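PDB 5GIV: carboxypeptidase 1 from Deinococcus radiodurans str. R1, which probably acts as a broad-specificity metallocarboxypeptidase of the M32 family, releasing amino acids one at a time from the C-terminus of peptides. Local coordinates for residues R130-S142 and A404-G416. Numbering follows the deposited sequence.
Sequences RMVPYLEKTLDLS and ALQDVHWYFGPIG
L135 and Y411 meet at the apolar centre. L135 CD2 lies 3.5 Å from Y411 CE1, and L135 CG and CD1 crowd the same ring carbon. The leucine comes in at a slant to the ring. M131 reaches the neighbouring ring carbon, with its CE 3.9 Å from Y411 CD1. The methionine chain is bent at chi2 and chi3 (-48° and -56°), which folds the methyl back to the tyrosine. Its CG also rests on L405 CD2. The ring is tied down at its far end, where Y411 OH donates to A404 O over 2.6 Å, from above the carbonyl plane. Replacing Y411 by an alanine would probably open a gap beside L135 and M131 and leave A404 O without this donor. I415 forms the next layer. Its CD1 sits against the helix backbone, 3.8 Å from L135 O, and also touches T138 CG2 and L139 CB. The T138 methyl CG2, anti to the backbone N, packs 3.4 Å from G413 O.

In this largely helical M32 metallopeptidase, the contact joins helix 128-147 to the long connection between helices 381-393 and 420-439. It lies away from the zinc site. Helix 357-372 adds M371 against W410 and I415.

Polar links follow toward S142. T138 OG1 bonds to H111 of helix 102-122 and to a water. That water donates to W410 O, so it bridges helix and loop. S142 OG accepts from I415 N at 3.0 Å, with an N-H...O angle of 161°, and donates to T138 O at 2.8 Å. The backbone N of S142 reaches T138 O from the other face of its carbonyl plane. P414 CB packs beside S142 OG.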
loop_
_atom_site.group_PDB
_atom_site.type_symbol
_atom_site.label_atom_id
_atom_site.label_comp_id
_atom_site.label_asym_id
_atom_site.label_seq_id
_atom_site.Cartn_x
_atom_site.Cartn_y
_atom_site.Cartn_z
ATOM N N ARG A 130 25.350 -21.109 -10.423
ATOM C CA ARG A 130 24.477 -21.316 -9.274
ATOM C C ARG A 130 23.022 -21.502 -9.690
ATOM O O ARG A 130 22.292 -22.268 -9.047
ATOM C CB ARG A 130 24.601 -20.143 -8.302
ATOM C CG ARG A 130 23.638 -20.175 -7.121
ATOM C CD ARG A 130 23.805 -18.917 -6.285
ATOM N NE ARG A 130 22.853 -18.804 -5.180
ATOM C CZ ARG A 130 22.749 -17.724 -4.403
ATOM N NH1 ARG A 130 23.534 -16.670 -4.614
ATOM N NH2 ARG A 130 21.852 -17.687 -3.427
ATOM N N MET A 131 22.579 -20.822 -10.756
ATOM C CA MET A 131 21.186 -20.917 -11.161
ATOM C C MET A 131 20.881 -22.172 -11.971
ATOM O O MET A 131 19.704 -22.531 -12.108
ATOM C CB MET A 131 20.786 -19.681 -11.970
ATOM C CG MET A 131 21.000 -18.372 -11.239
ATOM S SD MET A 131 20.342 -18.387 -9.561
ATOM C CE MET A 131 18.620 -18.815 -9.835
ATOM N N VAL A 132 21.901 -22.848 -12.512
ATOM C CA VAL A 132 21.649 -24.012 -13.366
ATOM C C VAL A 132 20.728 -25.024 -12.689
ATOM O O VAL A 132 19.735 -25.430 -13.308
ATOM C CB VAL A 132 22.971 -24.631 -13.831
ATOM C CG1 VAL A 132 22.710 -25.979 -14.470
ATOM C CG2 VAL A 132 23.673 -23.710 -14.818
ATOM N N PRO A 133 20.989 -25.471 -11.456
ATOM C CA PRO A 133 20.038 -26.399 -10.811
ATOM C C PRO A 133 18.629 -25.841 -10.670
ATOM O O PRO A 133 17.662 -26.585 -10.869
ATOM C CB PRO A 133 20.694 -26.682 -9.450
ATOM C CG PRO A 133 21.699 -25.589 -9.259
ATOM C CD PRO A 133 22.186 -25.243 -10.629
ATOM N N TYR A 134 18.477 -24.560 -10.321
ATOM C CA TYR A 134 17.137 -23.973 -10.249
ATOM C C TYR A 134 16.432 -24.031 -11.599
ATOM O O TYR A 134 15.238 -24.349 -11.674
ATOM C CB TYR A 134 17.207 -22.526 -9.767
ATOM C CG TYR A 134 17.546 -22.345 -8.307
ATOM C CD1 TYR A 134 16.551 -22.317 -7.348
ATOM C CD2 TYR A 134 18.859 -22.180 -7.893
ATOM C CE1 TYR A 134 16.853 -22.128 -6.009
ATOM C CE2 TYR A 134 19.174 -22.000 -6.558
ATOM C CZ TYR A 134 18.166 -21.973 -5.618
ATOM O OH TYR A 134 18.467 -21.791 -4.280
ATOM N N LEU A 135 17.149 -23.720 -12.680
ATOM C CA LEU A 135 16.528 -23.763 -13.996
ATOM C C LEU A 135 16.191 -25.192 -14.399
ATOM O O LEU A 135 15.176 -25.429 -15.062
ATOM C CB LEU A 135 17.449 -23.117 -15.031
ATOM C CG LEU A 135 17.669 -21.600 -14.979
ATOM C CD1 LEU A 135 18.882 -21.220 -15.824
ATOM C CD2 LEU A 135 16.415 -20.846 -15.451
ATOM N N GLU A 136 17.025 -26.155 -14.012
ATOM C CA GLU A 136 16.741 -27.549 -14.340
ATOM C C GLU A 136 15.457 -28.019 -13.665
ATOM O O GLU A 136 14.609 -28.662 -14.296
ATOM C CB GLU A 136 17.937 -28.418 -13.966
ATOM C CG GLU A 136 19.023 -28.348 -15.029
ATOM C CD GLU A 136 20.320 -29.021 -14.623
ATOM O OE1 GLU A 136 20.489 -29.349 -13.417
ATOM O OE2 GLU A 136 21.165 -29.228 -15.528
ATOM N N LYS A 137 15.292 -27.700 -12.380
ATOM C CA LYS A 137 14.050 -28.046 -11.703
ATOM C C LYS A 137 12.878 -27.281 -12.303
ATOM O O LYS A 137 11.775 -27.829 -12.434
ATOM C CB LYS A 137 14.162 -27.770 -10.202
ATOM C CG LYS A 137 12.983 -28.321 -9.408
ATOM C CD LYS A 137 13.140 -28.142 -7.902
ATOM C CE LYS A 137 11.963 -28.783 -7.159
ATOM N NZ LYS A 137 12.099 -28.714 -5.677
ATOM N N THR A 138 13.090 -26.009 -12.656
ATOM C CA THR A 138 12.024 -25.239 -13.289
ATOM C C THR A 138 11.625 -25.845 -14.628
ATOM O O THR A 138 10.434 -25.934 -14.941
ATOM C CB THR A 138 12.435 -23.775 -13.464
ATOM O OG1 THR A 138 12.523 -23.148 -12.183
ATOM C CG2 THR A 138 11.393 -23.035 -14.291
ATOM N N LEU A 139 12.600 -26.290 -15.424
ATOM C CA LEU A 139 12.262 -26.903 -16.706
ATOM C C LEU A 139 11.456 -28.179 -16.513
ATOM O O LEU A 139 10.474 -28.412 -17.226
ATOM C CB LEU A 139 13.522 -27.196 -17.510
ATOM C CG LEU A 139 13.216 -27.891 -18.839
ATOM C CD1 LEU A 139 12.384 -26.987 -19.739
ATOM C CD2 LEU A 139 14.496 -28.311 -19.542
ATOM N N ASP A 140 11.845 -29.007 -15.543
ATOM C CA ASP A 140 11.117 -30.242 -15.274
ATOM C C ASP A 140 9.701 -29.944 -14.802
ATOM O O ASP A 140 8.736 -30.550 -15.278
ATOM C CB ASP A 140 11.888 -31.083 -14.254
ATOM C CG ASP A 140 11.086 -32.266 -13.730
ATOM O OD1 ASP A 140 10.863 -33.234 -14.495
ATOM O OD2 ASP A 140 10.700 -32.238 -12.536
ATOM N N LEU A 141 9.554 -28.998 -13.873
ATOM C CA LEU A 141 8.222 -28.606 -13.422
ATOM C C LEU A 141 7.404 -27.949 -14.539
ATOM O O LEU A 141 6.178 -28.098 -14.573
ATOM C CB LEU A 141 8.329 -27.664 -12.225
ATOM C CG LEU A 141 8.930 -28.253 -10.948
ATOM C CD1 LEU A 141 9.137 -27.171 -9.888
ATOM C CD2 LEU A 141 8.049 -29.385 -10.411
ATOM N N SER A 142 8.043 -27.194 -15.438
ATOM C CA SER A 142 7.293 -26.612 -16.553
ATOM C C SER A 142 6.709 -27.701 -17.446
ATOM O O SER A 142 5.543 -27.628 -17.850
ATOM C CB SER A 142 8.182 -25.675 -17.380
ATOM O OG SER A 142 8.613 -24.567 -16.610
ATOM N N ALA A 404 22.211 -14.729 -20.240
ATOM C CA ALA A 404 21.096 -15.586 -19.829
ATOM C C ALA A 404 20.524 -15.242 -18.454
ATOM O O ALA A 404 19.437 -15.719 -18.123
ATOM C CB ALA A 404 21.522 -17.055 -19.852
ATOM N N LEU A 405 21.236 -14.473 -17.629
ATOM C CA LEU A 405 20.700 -14.005 -16.353
ATOM C C LEU A 405 19.890 -12.718 -16.494
ATOM O O LEU A 405 19.341 -12.230 -15.496
ATOM C CB LEU A 405 21.837 -13.779 -15.346
ATOM C CG LEU A 405 22.695 -14.974 -14.919
ATOM C CD1 LEU A 405 23.961 -14.510 -14.212
ATOM C CD2 LEU A 405 21.903 -15.883 -14.002
ATOM N N GLN A 406 19.790 -12.177 -17.712
ATOM C CA GLN A 406 19.271 -10.822 -17.906
ATOM C C GLN A 406 17.821 -10.688 -17.454
ATOM O O GLN A 406 17.480 -9.779 -16.682
ATOM C CB GLN A 406 19.405 -10.419 -19.373
ATOM C CG GLN A 406 18.597 -9.200 -19.723
ATOM C CD GLN A 406 18.648 -8.854 -21.198
ATOM O OE1 GLN A 406 17.711 -8.266 -21.728
ATOM N NE2 GLN A 406 19.751 -9.191 -21.863
ATOM N N ASP A 407 16.947 -11.556 -17.947
ATOM C CA ASP A 407 15.520 -11.424 -17.700
ATOM C C ASP A 407 15.070 -12.334 -16.559
ATOM O O ASP A 407 15.604 -13.431 -16.362
ATOM C CB ASP A 407 14.730 -11.717 -18.980
ATOM C CG ASP A 407 14.583 -10.470 -19.878
ATOM O OD1 ASP A 407 14.287 -9.374 -19.345
ATOM O OD2 ASP A 407 14.776 -10.584 -21.113
ATOM N N VAL A 408 14.083 -11.852 -15.795
ATOM C CA VAL A 408 13.609 -12.583 -14.625
ATOM C C VAL A 408 12.689 -13.750 -14.980
ATOM O O VAL A 408 12.489 -14.642 -14.144
ATOM C CB VAL A 408 12.861 -11.649 -13.651
ATOM C CG1 VAL A 408 11.511 -11.259 -14.196
ATOM C CG2 VAL A 408 12.704 -12.304 -12.298
ATOM N N HIS A 409 12.142 -13.786 -16.198
ATOM C CA HIS A 409 11.008 -14.667 -16.476
ATOM C C HIS A 409 11.296 -16.121 -16.103
ATOM O O HIS A 409 10.544 -16.733 -15.337
ATOM C CB HIS A 409 10.594 -14.545 -17.947
ATOM C CG HIS A 409 10.218 -13.151 -18.350
ATOM N ND1 HIS A 409 11.069 -12.076 -18.196
ATOM C CD2 HIS A 409 9.079 -12.656 -18.889
ATOM C CE1 HIS A 409 10.476 -10.981 -18.636
ATOM N NE2 HIS A 409 9.263 -11.303 -19.052
ATOM N N TRP A 410 12.386 -16.690 -16.621
ATOM C CA TRP A 410 12.674 -18.103 -16.373
ATOM C C TRP A 410 13.096 -18.390 -14.933
ATOM O O TRP A 410 13.206 -19.564 -14.558
ATOM C CB TRP A 410 13.772 -18.592 -17.318
ATOM C CG TRP A 410 13.428 -18.473 -18.770
ATOM C CD1 TRP A 410 12.175 -18.399 -19.317
ATOM C CD2 TRP A 410 14.348 -18.408 -19.867
ATOM N NE1 TRP A 410 12.264 -18.292 -20.684
ATOM C CE2 TRP A 410 13.586 -18.298 -21.046
ATOM C CE3 TRP A 410 15.743 -18.437 -19.966
ATOM C CZ2 TRP A 410 14.172 -18.211 -22.310
ATOM C CZ3 TRP A 410 16.321 -18.356 -21.218
ATOM C CH2 TRP A 410 15.537 -18.245 -22.372
ATOM N N TYR A 411 13.320 -17.365 -14.112
ATOM C CA TYR A 411 13.736 -17.584 -12.736
ATOM C C TYR A 411 12.621 -17.350 -11.729
ATOM O O TYR A 411 12.769 -17.746 -10.565
ATOM C CB TYR A 411 14.927 -16.678 -12.396
ATOM C CG TYR A 411 16.062 -16.839 -13.369
ATOM C CD1 TYR A 411 16.986 -17.866 -13.223
ATOM C CD2 TYR A 411 16.192 -15.986 -14.454
ATOM C CE1 TYR A 411 18.013 -18.023 -14.117
ATOM C CE2 TYR A 411 17.213 -16.142 -15.355
ATOM C CZ TYR A 411 18.117 -17.158 -15.184
ATOM O OH TYR A 411 19.139 -17.314 -16.086
ATOM N N PHE A 412 11.525 -16.709 -12.137
ATOM C CA PHE A 412 10.379 -16.464 -11.273
ATOM C C PHE A 412 9.105 -17.062 -11.856
ATOM O O PHE A 412 8.004 -16.669 -11.470
ATOM C CB PHE A 412 10.209 -14.965 -11.040
ATOM C CG PHE A 412 9.373 -14.629 -9.841
ATOM C CD1 PHE A 412 9.163 -15.566 -8.837
ATOM C CD2 PHE A 412 8.798 -13.373 -9.712
ATOM C CE1 PHE A 412 8.393 -15.256 -7.724
ATOM C CE2 PHE A 412 8.027 -13.053 -8.602
ATOM C CZ PHE A 412 7.822 -13.996 -7.610
ATOM N N GLY A 413 9.235 -17.986 -12.797
ATOM C CA GLY A 413 8.097 -18.593 -13.432
ATOM C C GLY A 413 8.513 -19.717 -14.357
ATOM O O GLY A 413 9.682 -20.113 -14.408
ATOM N N PRO A 414 7.564 -20.241 -15.124
ATOM C CA PRO A 414 7.869 -21.373 -15.997
ATOM C C PRO A 414 8.775 -20.955 -17.138
ATOM O O PRO A 414 8.897 -19.777 -17.479
ATOM C CB PRO A 414 6.493 -21.808 -16.523
ATOM C CG PRO A 414 5.485 -21.103 -15.665
ATOM C CD PRO A 414 6.157 -19.831 -15.231
ATOM N N ILE A 415 9.412 -21.957 -17.732
ATOM C CA ILE A 415 10.186 -21.801 -18.953
ATOM C C ILE A 415 9.296 -22.202 -20.119
ATOM O O ILE A 415 8.812 -23.339 -20.171
ATOM C CB ILE A 415 11.463 -22.651 -18.928
ATOM C CG1 ILE A 415 12.413 -22.157 -17.841
ATOM C CG2 ILE A 415 12.140 -22.620 -20.284
ATOM C CD1 ILE A 415 13.563 -23.110 -17.577
ATOM N N GLY A 416 9.054 -21.266 -21.035
ATOM C CA GLY A 416 8.250 -21.556 -22.203
ATOM C C GLY A 416 7.104 -20.594 -22.386
ATOM O O GLY A 416 6.270 -20.444 -21.491
HETATM O O HOH W 1 14.292 -21.064 -12.645
#